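Local atomic coordinates of putative sulfatase yidJ (Bacteroides fragilis, PDB entry 2QZU), a protein that probably hydrolyses sulfate esters, as a metal-dependent enzyme of the arylsulfatase type. Residues 277-282 against 316-321; 259-264 against 271-276; 329-334 against 420-425. All blocks are in the same frame, centred on the assembly; numbering follows the deposited sequence.

Contact 1: 277-282 against 316-321; sequences RNYYAC and ICMGAH
Tyr-279 of helix 267-299 meets Met-318, present as selenomethionine, and Ile-316; with the first it makes a Met-aromatic contact, in the alpha/beta part of the sulfatase fold. Helix and loop stay well apart, with 9.7 Å between Tyr-279 CA and Met-318 CA, so side chains alone bridge the gap, burying about 127 Å² in all. At the root of the tyrosine, CB lies 4.2 Å from Met-318 SE, the nearest approach between these two residues. CG stands anti to the backbone N (chi1 -176°), which carries the ring out from the helix and alongside the two loop side chains, Met-318 near its root and Ile-316 near its tip. The selenium is 5.0 Å from the centroid of the Tyr-279 ring and 31° off its normal, an oblique approach. Met-318 gets that far because its chain runs nearly straight from CB to SE; the same side chain also packs on Tyr-271, Phe-272, Asn-275 and Ile-276 of the helix.

Farther along the ring the partner changes to Ile-316. Its CG2 methyl lies 4.2 Å from Tyr-279 CE1 and 4.0 Å from Tyr-279 CZ, while the longer CG1 branch, anti to the isoleucine N, leads off in another direction. The two side chains pass each other pointing opposite ways. A type I' turn from Cys-317 to Ala-320, closed by Ala-320 N to Cys-317 O at 3.0 Å, reverses the loop just beyond Ile-316; in it Gly-319 has a positive phi (109°), where a CB would press on the carbonyl O of the residue before. The phenol end is buried but satisfied: Tyr-279 OH hydrogen-bonds to Gln-37 O and Arg-39 N, which hold it in place, and this same oxygen touches Ile-316 CG2 at 3.9 Å.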
loop_
_atom_site.group_PDB
_atom_site.type_symbol
_atom_site.label_atom_id
_atom_site.label_comp_id
_atom_site.label_asym_id
_atom_site.label_seq_id
_atom_site.Cartn_x
_atom_site.Cartn_y
_atom_site.Cartn_z
ATOM N N ARG A 277 11.735 -3.444 -10.487
ATOM C CA ARG A 277 12.863 -2.730 -9.885
ATOM C C ARG A 277 12.929 -2.923 -8.377
ATOM O O ARG A 277 13.995 -3.214 -7.826
ATOM C CB ARG A 277 12.787 -1.226 -10.178
ATOM C CG ARG A 277 13.253 -0.834 -11.566
ATOM C CD ARG A 277 13.392 0.682 -11.701
ATOM N NE ARG A 277 13.804 1.058 -13.050
ATOM C CZ ARG A 277 14.023 2.306 -13.448
ATOM N NH1 ARG A 277 13.872 3.313 -12.600
ATOM N NH2 ARG A 277 14.392 2.545 -14.700
ATOM N N ASN A 278 11.794 -2.749 -7.706
ATOM C CA ASN A 278 11.762 -2.899 -6.258
ATOM C C ASN A 278 11.915 -4.356 -5.846
ATOM O O ASN A 278 12.417 -4.643 -4.762
ATOM C CB ASN A 278 10.482 -2.287 -5.686
ATOM C CG ASN A 278 10.570 -0.770 -5.572
ATOM O OD1 ASN A 278 9.555 -0.077 -5.503
ATOM N ND2 ASN A 278 11.792 -0.254 -5.541
ATOM N N TYR A 279 11.494 -5.274 -6.713
ATOM C CA TYR A 279 11.644 -6.698 -6.416
ATOM C C TYR A 279 13.147 -6.992 -6.368
ATOM O O TYR A 279 13.639 -7.642 -5.439
ATOM C CB TYR A 279 10.984 -7.554 -7.502
ATOM C CG TYR A 279 11.013 -9.044 -7.219
ATOM C CD1 TYR A 279 10.319 -9.587 -6.134
ATOM C CD2 TYR A 279 11.727 -9.912 -8.044
ATOM C CE1 TYR A 279 10.334 -10.966 -5.880
ATOM C CE2 TYR A 279 11.751 -11.288 -7.800
ATOM C CZ TYR A 279 11.051 -11.806 -6.719
ATOM O OH TYR A 279 11.067 -13.165 -6.491
ATOM N N TYR A 280 13.882 -6.495 -7.362
ATOM C CA TYR A 280 15.327 -6.711 -7.382
ATOM C C TYR A 280 15.996 -6.006 -6.201
ATOM O O TYR A 280 16.953 -6.529 -5.632
ATOM C CB TYR A 280 15.947 -6.216 -8.699
ATOM C CG TYR A 280 15.660 -7.073 -9.921
ATOM C CD1 TYR A 280 15.229 -8.396 -9.801
ATOM C CD2 TYR A 280 15.867 -6.563 -11.207
ATOM C CE1 TYR A 280 15.012 -9.188 -10.935
ATOM C CE2 TYR A 280 15.657 -7.343 -12.338
ATOM C CZ TYR A 280 15.231 -8.651 -12.195
ATOM O OH TYR A 280 15.032 -9.417 -13.315
ATOM N N ALA A 281 15.492 -4.828 -5.830
ATOM C CA ALA A 281 16.054 -4.080 -4.705
ATOM C C ALA A 281 15.946 -4.920 -3.435
ATOM O O ALA A 281 16.901 -5.012 -2.659
ATOM C CB ALA A 281 15.312 -2.741 -4.518
ATOM N N CYS A 282 14.786 -5.541 -3.239
ATOM C CA CYS A 282 14.559 -6.389 -2.073
ATOM C C CYS A 282 15.536 -7.548 -2.065
ATOM O O CYS A 282 16.117 -7.869 -1.031
ATOM C CB CYS A 282 13.130 -6.939 -2.070
ATOM S SG CYS A 282 11.848 -5.753 -1.568
ATOM N N ILE A 316 7.080 -16.170 -7.954
ATOM C CA ILE A 316 5.991 -15.216 -8.156
ATOM C C ILE A 316 5.814 -14.934 -9.653
ATOM O O ILE A 316 6.795 -14.888 -10.402
ATOM C CB ILE A 316 6.296 -13.881 -7.398
ATOM C CG1 ILE A 316 5.073 -12.969 -7.411
ATOM C CG2 ILE A 316 7.494 -13.173 -8.025
ATOM C CD1 ILE A 316 3.954 -13.461 -6.541
ATOM N N CYS A 317 4.571 -14.773 -10.099
ATOM C CA CYS A 317 4.319 -14.481 -11.514
ATOM C C CYS A 317 4.497 -12.988 -11.786
ATOM O O CYS A 317 5.098 -12.595 -12.789
ATOM C CB CYS A 317 2.915 -14.935 -11.916
ATOM S SG CYS A 317 2.732 -16.740 -11.974
HETATM N N MSE A 318 3.972 -12.164 -10.884
HETATM C CA MSE A 318 4.090 -10.709 -10.987
HETATM C C MSE A 318 3.634 -10.168 -12.347
HETATM O O MSE A 318 4.253 -9.261 -12.913
HETATM C CB MSE A 318 5.547 -10.296 -10.716
HETATM C CG MSE A 318 5.732 -8.845 -10.276
HETATM SE SE MSE A 318 7.598 -8.396 -9.885
HETATM C CE MSE A 318 8.121 -7.789 -11.630
ATOM N N GLY A 319 2.546 -10.724 -12.868
ATOM C CA GLY A 319 2.039 -10.272 -14.154
ATOM C C GLY A 319 2.235 -11.283 -15.269
ATOM O O GLY A 319 1.464 -11.315 -16.226
ATOM N N ALA A 320 3.274 -12.104 -15.158
ATOM C CA ALA A 320 3.537 -13.113 -16.172
ATOM C C ALA A 320 2.351 -14.071 -16.218
ATOM O O ALA A 320 1.794 -14.434 -15.177
ATOM C CB ALA A 320 4.819 -13.871 -15.848
ATOM N N HIS A 321 1.975 -14.471 -17.431
ATOM C CA HIS A 321 0.846 -15.372 -17.650
ATOM C C HIS A 321 -0.462 -14.786 -17.116
ATOM O O HIS A 321 -1.397 -15.516 -16.792
ATOM C CB HIS A 321 1.128 -16.741 -17.016
ATOM C CG HIS A 321 2.164 -17.538 -17.748
ATOM N ND1 HIS A 321 1.961 -18.027 -19.020
ATOM C CD2 HIS A 321 3.427 -17.890 -17.406
ATOM C CE1 HIS A 321 3.054 -18.644 -19.434
ATOM N NE2 HIS A 321 3.959 -18.574 -18.473
#

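Contact 2: 259-264 against 271-276; sequences PDIPAK and YFRNNI
Phe-272, in the second turn of helix 267-299, receives Ile-261 of the preceding loop over one face of its ring. The CD1 methyl of Ile-261 sits 3.9 Å from the centroid of the Phe-272 ring and 20° off its normal, a CH-pi contact displaced toward the rim; its closest ring atom is Phe-272 CZ. The other branch of Ile-261 joins in, CG2 lying 3.9 Å from Phe-272 CD2, so the isoleucine spans the ring from its root to its far end.

Arg-273 follows and carries the polar half of the contact. Its chain is extended from CG to NE, then turns at chi4 (71°), which sets the guanidinium against the loop backbone. NH1 donates to Pro-262 O over 2.9 Å in a nearly straight bond (164° at the hydrogen), with the acceptor close to the guanidinium plane. NH2 donates to a water, 2.9 Å away, which in turn donates to Ile-261 O at 2.7 Å; two successive loop carbonyls are thus held, one directly and one through solvent. Lys-264 crosses the arginine at about a right angle, its CB 3.7 Å from Arg-273 NE. Lys-264 N stands over one face of the guanidinium, but both groups are donors and do not bond. Glu-252 forms a salt bridge with NE and Gly-269 O takes a further bond from NH1, so every guanidinium nitrogen is engaged.

Two residues later, Asn-275 ND2 donates to Tyr-271 O at 2.9 Å, adding a side-chain bond where the backbone bond from Asn-275 N to the same oxygen is weak. Altogether this is a connecting loop folded back along the first turns of the helix it leads into, here the long helix that precedes strand 306-311 of the central sheet in the sulfatase alpha/beta fold.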
loop_
_atom_site.group_PDB
_atom_site.type_symbol
_atom_site.label_atom_id
_atom_site.label_comp_id
_atom_site.label_asym_id
_atom_site.label_seq_id
_atom_site.Cartn_x
_atom_site.Cartn_y
_atom_site.Cartn_z
ATOM N N PRO A 259 7.468 -13.948 -24.023
ATOM C CA PRO A 259 6.070 -13.901 -24.459
ATOM C C PRO A 259 5.076 -14.079 -23.312
ATOM O O PRO A 259 3.895 -13.766 -23.457
ATOM C CB PRO A 259 5.992 -15.025 -25.491
ATOM C CG PRO A 259 7.016 -16.010 -24.998
ATOM C CD PRO A 259 8.164 -15.112 -24.604
ATOM N N ASP A 260 5.554 -14.573 -22.173
ATOM C CA ASP A 260 4.681 -14.772 -21.016
ATOM C C ASP A 260 4.408 -13.471 -20.260
ATOM O O ASP A 260 3.516 -13.415 -19.416
ATOM C CB ASP A 260 5.272 -15.831 -20.070
ATOM C CG ASP A 260 6.668 -15.483 -19.595
ATOM O OD1 ASP A 260 7.481 -15.007 -20.413
ATOM O OD2 ASP A 260 6.962 -15.703 -18.399
ATOM N N ILE A 261 5.170 -12.424 -20.563
ATOM C CA ILE A 261 4.969 -11.130 -19.913
ATOM C C ILE A 261 4.088 -10.259 -20.816
ATOM O O ILE A 261 4.490 -9.897 -21.920
ATOM C CB ILE A 261 6.317 -10.415 -19.660
ATOM C CG1 ILE A 261 7.170 -11.249 -18.695
ATOM C CG2 ILE A 261 6.071 -9.025 -19.083
ATOM C CD1 ILE A 261 8.583 -10.707 -18.472
ATOM N N PRO A 262 2.873 -9.912 -20.355
ATOM C CA PRO A 262 1.963 -9.084 -21.156
ATOM C C PRO A 262 2.588 -7.773 -21.625
ATOM O O PRO A 262 3.520 -7.258 -21.006
ATOM C CB PRO A 262 0.777 -8.869 -20.220
ATOM C CG PRO A 262 0.771 -10.127 -19.400
ATOM C CD PRO A 262 2.239 -10.301 -19.085
ATOM N N ALA A 263 2.057 -7.237 -22.717
ATOM C CA ALA A 263 2.566 -5.998 -23.291
ATOM C C ALA A 263 2.337 -4.766 -22.423
ATOM O O ALA A 263 1.458 -4.742 -21.558
ATOM C CB ALA A 263 1.946 -5.778 -24.671
ATOM N N LYS A 264 3.145 -3.740 -22.663
ATOM C CA LYS A 264 3.014 -2.491 -21.929
ATOM C C LYS A 264 1.632 -1.941 -22.273
ATOM O O LYS A 264 1.168 -2.081 -23.405
ATOM C CB LYS A 264 4.104 -1.509 -22.365
ATOM C CG LYS A 264 4.139 -0.212 -21.569
ATOM C CD LYS A 264 5.308 0.665 -21.995
ATOM C CE LYS A 264 5.370 1.937 -21.165
ATOM N NZ LYS A 264 4.104 2.716 -21.264
ATOM N N TYR A 271 1.917 -4.101 -14.440
ATOM C CA TYR A 271 2.172 -4.570 -13.085
ATOM C C TYR A 271 3.599 -5.114 -12.995
ATOM O O TYR A 271 4.323 -4.834 -12.036
ATOM C CB TYR A 271 1.175 -5.664 -12.698
ATOM C CG TYR A 271 1.319 -6.126 -11.258
ATOM C CD1 TYR A 271 1.032 -5.265 -10.195
ATOM C CD2 TYR A 271 1.773 -7.411 -10.960
ATOM C CE1 TYR A 271 1.195 -5.675 -8.871
ATOM C CE2 TYR A 271 1.940 -7.830 -9.643
ATOM C CZ TYR A 271 1.651 -6.960 -8.603
ATOM O OH TYR A 271 1.822 -7.374 -7.301
ATOM N N PHE A 272 4.006 -5.893 -13.994
ATOM C CA PHE A 272 5.351 -6.453 -13.993
ATOM C C PHE A 272 6.383 -5.336 -14.054
ATOM O O PHE A 272 7.302 -5.271 -13.235
ATOM C CB PHE A 272 5.557 -7.383 -15.191
ATOM C CG PHE A 272 6.944 -7.950 -15.277
ATOM C CD1 PHE A 272 7.301 -9.068 -14.528
ATOM C CD2 PHE A 272 7.910 -7.340 -16.073
ATOM C CE1 PHE A 272 8.602 -9.569 -14.568
ATOM C CE2 PHE A 272 9.213 -7.831 -16.119
ATOM C CZ PHE A 272 9.559 -8.948 -15.367
ATOM N N ARG A 273 6.216 -4.452 -15.032
ATOM C CA ARG A 273 7.125 -3.333 -15.246
ATOM C C ARG A 273 7.212 -2.345 -14.079
ATOM O O ARG A 273 8.270 -1.774 -13.821
ATOM C CB ARG A 273 6.715 -2.589 -16.520
ATOM C CG ARG A 273 6.828 -3.424 -17.791
ATOM C CD ARG A 273 6.257 -2.679 -18.991
ATOM N NE ARG A 273 6.531 -3.350 -20.261
ATOM C CZ ARG A 273 5.967 -4.487 -20.659
ATOM N NH1 ARG A 273 5.083 -5.107 -19.888
ATOM N NH2 ARG A 273 6.286 -5.006 -21.836
ATOM N N ASN A 274 6.100 -2.149 -13.379
ATOM C CA ASN A 274 6.038 -1.213 -12.260
ATOM C C ASN A 274 6.628 -1.750 -10.955
ATOM O O ASN A 274 6.879 -0.978 -10.032
ATOM C CB ASN A 274 4.579 -0.809 -12.015
ATOM C CG ASN A 274 4.447 0.402 -11.111
ATOM O OD1 ASN A 274 3.494 0.509 -10.340
ATOM N ND2 ASN A 274 5.395 1.326 -11.212
ATOM N N ASN A 275 6.854 -3.059 -10.878
ATOM C CA ASN A 275 7.370 -3.660 -9.649
ATOM C C ASN A 275 8.694 -4.419 -9.723
ATOM O O ASN A 275 9.267 -4.753 -8.684
ATOM C CB ASN A 275 6.310 -4.596 -9.060
ATOM C CG ASN A 275 5.089 -3.853 -8.563
ATOM O OD1 ASN A 275 5.124 -3.216 -7.507
ATOM N ND2 ASN A 275 4.004 -3.917 -9.325
ATOM N N ILE A 276 9.188 -4.692 -10.926
ATOM C CA ILE A 276 10.431 -5.443 -11.051
ATOM C C ILE A 276 11.646 -4.770 -10.404
ATOM O O ILE A 276 12.491 -5.453 -9.817
ATOM C CB ILE A 276 10.736 -5.788 -12.539
ATOM C CG1 ILE A 276 11.879 -6.806 -12.617
ATOM C CG2 ILE A 276 11.077 -4.530 -13.318
ATOM C CD1 ILE A 276 11.563 -8.146 -11.974
HETATM O O HOH W 1 5.845 -7.712 -22.849
#

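Contact 3: 329-334 against 420-425; sequences FYEESM and RYTYAV
Phe-329 faces Thr-422 and Ala-424, alternate residues of strand 421-428, while Tyr-423 between them points away, and its ring meets Phe-461 of helix 455-471. The nearest ring atom, Phe-329 CD1, lies 4.2 Å from Ala-424 CB, approached obliquely. At the other end of the residue, Phe-329 O comes within 4.1 Å of Thr-422 CG2. With chi1 at 45°, the ring is tucked between its own backbone N and carbonyl carbon; its CE2 atom lies 3.9 Å above the plane of the Tyr-330 ring, over the centre.

Tyr-330 occupies the N-cap position of helix 331-334, and its carbonyl accepts from both Ser-333 N and Met-334 N. Glu-331 opens that helix. Its chain bends at chi2 (-63°), and the carboxylate end comes nearer the strand but is too far for a direct bond, 4.1 Å separating Glu-331 OE1 from Thr-422 OG1. A water closes the gap, donating to Glu-331 OE1 at 2.6 Å and lying 2.7 Å from Thr-422 OG1 in a hydrogen bond of undecided direction. The other carboxylate oxygen, OE2, forms a salt bridge with Arg-417 on the adjacent strand.

Apolar packing and a water bridge, side by side, therefore join the short helix and the residue leading into it to the four-stranded antiparallel sheet, an arrangement consistent with the smaller C-terminal domain of sulfatases packing on the alpha/beta domain.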
loop_
_atom_site.group_PDB
_atom_site.type_symbol
_atom_site.label_atom_id
_atom_site.label_comp_id
_atom_site.label_asym_id
_atom_site.label_seq_id
_atom_site.Cartn_x
_atom_site.Cartn_y
_atom_site.Cartn_z
ATOM N N PHE A 329 1.085 -23.664 -11.425
ATOM C CA PHE A 329 2.118 -24.527 -11.981
ATOM C C PHE A 329 3.188 -23.915 -12.878
ATOM O O PHE A 329 4.169 -24.585 -13.203
ATOM C CB PHE A 329 1.454 -25.691 -12.715
ATOM C CG PHE A 329 0.321 -25.270 -13.595
ATOM C CD1 PHE A 329 -0.995 -25.539 -13.229
ATOM C CD2 PHE A 329 0.564 -24.556 -14.765
ATOM C CE1 PHE A 329 -2.057 -25.103 -14.022
ATOM C CE2 PHE A 329 -0.488 -24.114 -15.563
ATOM C CZ PHE A 329 -1.800 -24.388 -15.190
ATOM N N TYR A 330 3.015 -22.663 -13.284
ATOM C CA TYR A 330 4.003 -22.017 -14.145
ATOM C C TYR A 330 5.390 -21.959 -13.501
ATOM O O TYR A 330 5.519 -21.811 -12.282
ATOM C CB TYR A 330 3.537 -20.604 -14.513
ATOM C CG TYR A 330 2.356 -20.588 -15.460
ATOM C CD1 TYR A 330 2.446 -21.178 -16.724
ATOM C CD2 TYR A 330 1.155 -19.981 -15.100
ATOM C CE1 TYR A 330 1.366 -21.164 -17.609
ATOM C CE2 TYR A 330 0.067 -19.957 -15.977
ATOM C CZ TYR A 330 0.183 -20.553 -17.230
ATOM O OH TYR A 330 -0.888 -20.544 -18.099
ATOM N N GLU A 331 6.422 -22.075 -14.334
ATOM C CA GLU A 331 7.806 -22.045 -13.871
ATOM C C GLU A 331 8.168 -20.868 -12.955
ATOM O O GLU A 331 8.856 -21.061 -11.958
ATOM C CB GLU A 331 8.764 -22.041 -15.065
ATOM C CG GLU A 331 8.865 -23.358 -15.811
ATOM C CD GLU A 331 9.421 -24.466 -14.948
ATOM O OE1 GLU A 331 8.622 -25.271 -14.428
ATOM O OE2 GLU A 331 10.659 -24.523 -14.783
ATOM N N GLU A 332 7.722 -19.658 -13.292
ATOM C CA GLU A 332 8.065 -18.491 -12.474
ATOM C C GLU A 332 7.509 -18.601 -11.054
ATOM O O GLU A 332 7.981 -17.931 -10.135
ATOM C CB GLU A 332 7.567 -17.193 -13.123
ATOM C CG GLU A 332 6.055 -17.072 -13.199
ATOM C CD GLU A 332 5.476 -17.631 -14.485
ATOM O OE1 GLU A 332 6.135 -18.472 -15.132
ATOM O OE2 GLU A 332 4.349 -17.233 -14.846
ATOM N N SER A 333 6.507 -19.457 -10.891
ATOM C CA SER A 333 5.871 -19.696 -9.603
ATOM C C SER A 333 6.525 -20.865 -8.854
ATOM O O SER A 333 6.804 -20.774 -7.653
ATOM C CB SER A 333 4.378 -19.980 -9.822
ATOM O OG SER A 333 3.748 -20.429 -8.637
HETATM N N MSE A 334 6.776 -21.959 -9.566
HETATM C CA MSE A 334 7.376 -23.152 -8.969
HETATM C C MSE A 334 8.888 -23.091 -8.716
HETATM O O MSE A 334 9.365 -23.616 -7.712
HETATM C CB MSE A 334 7.085 -24.389 -9.836
HETATM C CG MSE A 334 5.613 -24.786 -9.935
HETATM SE SE MSE A 334 5.391 -26.499 -10.865
HETATM C CE MSE A 334 6.023 -27.655 -9.448
ATOM N N ARG A 420 11.346 -32.184 -18.638
ATOM C CA ARG A 420 10.929 -31.582 -19.903
ATOM C C ARG A 420 9.483 -31.095 -19.931
ATOM O O ARG A 420 9.190 -30.044 -20.508
ATOM C CB ARG A 420 11.126 -32.577 -21.052
ATOM C CG ARG A 420 10.627 -32.052 -22.394
ATOM C CD ARG A 420 10.798 -33.069 -23.511
ATOM N NE ARG A 420 10.357 -32.526 -24.794
ATOM C CZ ARG A 420 10.322 -33.215 -25.931
ATOM N NH1 ARG A 420 10.702 -34.486 -25.956
ATOM N NH2 ARG A 420 9.906 -32.631 -27.045
ATOM N N TYR A 421 8.587 -31.855 -19.307
ATOM C CA TYR A 421 7.163 -31.523 -19.300
ATOM C C TYR A 421 6.564 -31.120 -17.957
ATOM O O TYR A 421 7.028 -31.535 -16.899
ATOM C CB TYR A 421 6.350 -32.728 -19.792
ATOM C CG TYR A 421 6.653 -33.197 -21.198
ATOM C CD1 TYR A 421 6.128 -32.531 -22.303
ATOM C CD2 TYR A 421 7.460 -34.315 -21.419
ATOM C CE1 TYR A 421 6.397 -32.968 -23.602
ATOM C CE2 TYR A 421 7.735 -34.759 -22.712
ATOM C CZ TYR A 421 7.200 -34.080 -23.794
ATOM O OH TYR A 421 7.472 -34.513 -25.074
ATOM N N THR A 422 5.518 -30.300 -18.018
ATOM C CA THR A 422 4.767 -29.924 -16.828
ATOM C C THR A 422 3.350 -30.358 -17.190
ATOM O O THR A 422 2.769 -29.862 -18.157
ATOM C CB THR A 422 4.799 -28.410 -16.547
ATOM O OG1 THR A 422 6.130 -28.022 -16.189
ATOM C CG2 THR A 422 3.861 -28.065 -15.389
ATOM N N TYR A 423 2.821 -31.313 -16.432
ATOM C CA TYR A 423 1.485 -31.853 -16.667
ATOM C C TYR A 423 0.611 -31.614 -15.449
ATOM O O TYR A 423 1.064 -31.755 -14.316
ATOM C CB TYR A 423 1.581 -33.360 -16.934
ATOM C CG TYR A 423 0.251 -34.065 -17.099
ATOM C CD1 TYR A 423 -0.485 -33.942 -18.276
ATOM C CD2 TYR A 423 -0.268 -34.860 -16.075
ATOM C CE1 TYR A 423 -1.707 -34.594 -18.430
ATOM C CE2 TYR A 423 -1.489 -35.517 -16.221
ATOM C CZ TYR A 423 -2.201 -35.377 -17.402
ATOM O OH TYR A 423 -3.406 -36.017 -17.554
ATOM N N ALA A 424 -0.641 -31.239 -15.680
ATOM C CA ALA A 424 -1.556 -31.013 -14.574
ATOM C C ALA A 424 -2.992 -31.282 -14.986
ATOM O O ALA A 424 -3.371 -31.072 -16.139
ATOM C CB ALA A 424 -1.424 -29.590 -14.069
ATOM N N VAL A 425 -3.782 -31.771 -14.038
ATOM C CA VAL A 425 -5.191 -32.024 -14.285
ATOM C C VAL A 425 -5.970 -31.290 -13.209
ATOM O O VAL A 425 -5.500 -31.143 -12.075
ATOM C CB VAL A 425 -5.554 -33.536 -14.227
ATOM C CG1 VAL A 425 -4.762 -34.303 -15.276
ATOM C CG2 VAL A 425 -5.301 -34.098 -12.836
HETATM O O HOH W 2 6.091 -25.593 -14.974
#

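In the fold
Contacts 1 and 2 share helix 267-299, with centres 9 Å apart, and follow one another along it; loop 316-321 joins them again, His-321 N lying 2.7 Å from Asp-260 O in a probable hydrogen bond. Contact 3 is centred 19 Å from contact 1 yet touches it through Ile-316 N and Glu-332 O, 2.9 Å apart. Contacts 2 and 3, 20 Å apart at their centres, do not touch. Loop 316-321 touches both helix 267-299 and helix 331-334, the latter packing in turn near the antiparallel sheet. The predicted 3-oxoalanine site, Ser-76, is unmodified here; a backbone hydrogen bond of Met-334 with Ser-71 ties contact 3 to the segment just before Ser-76.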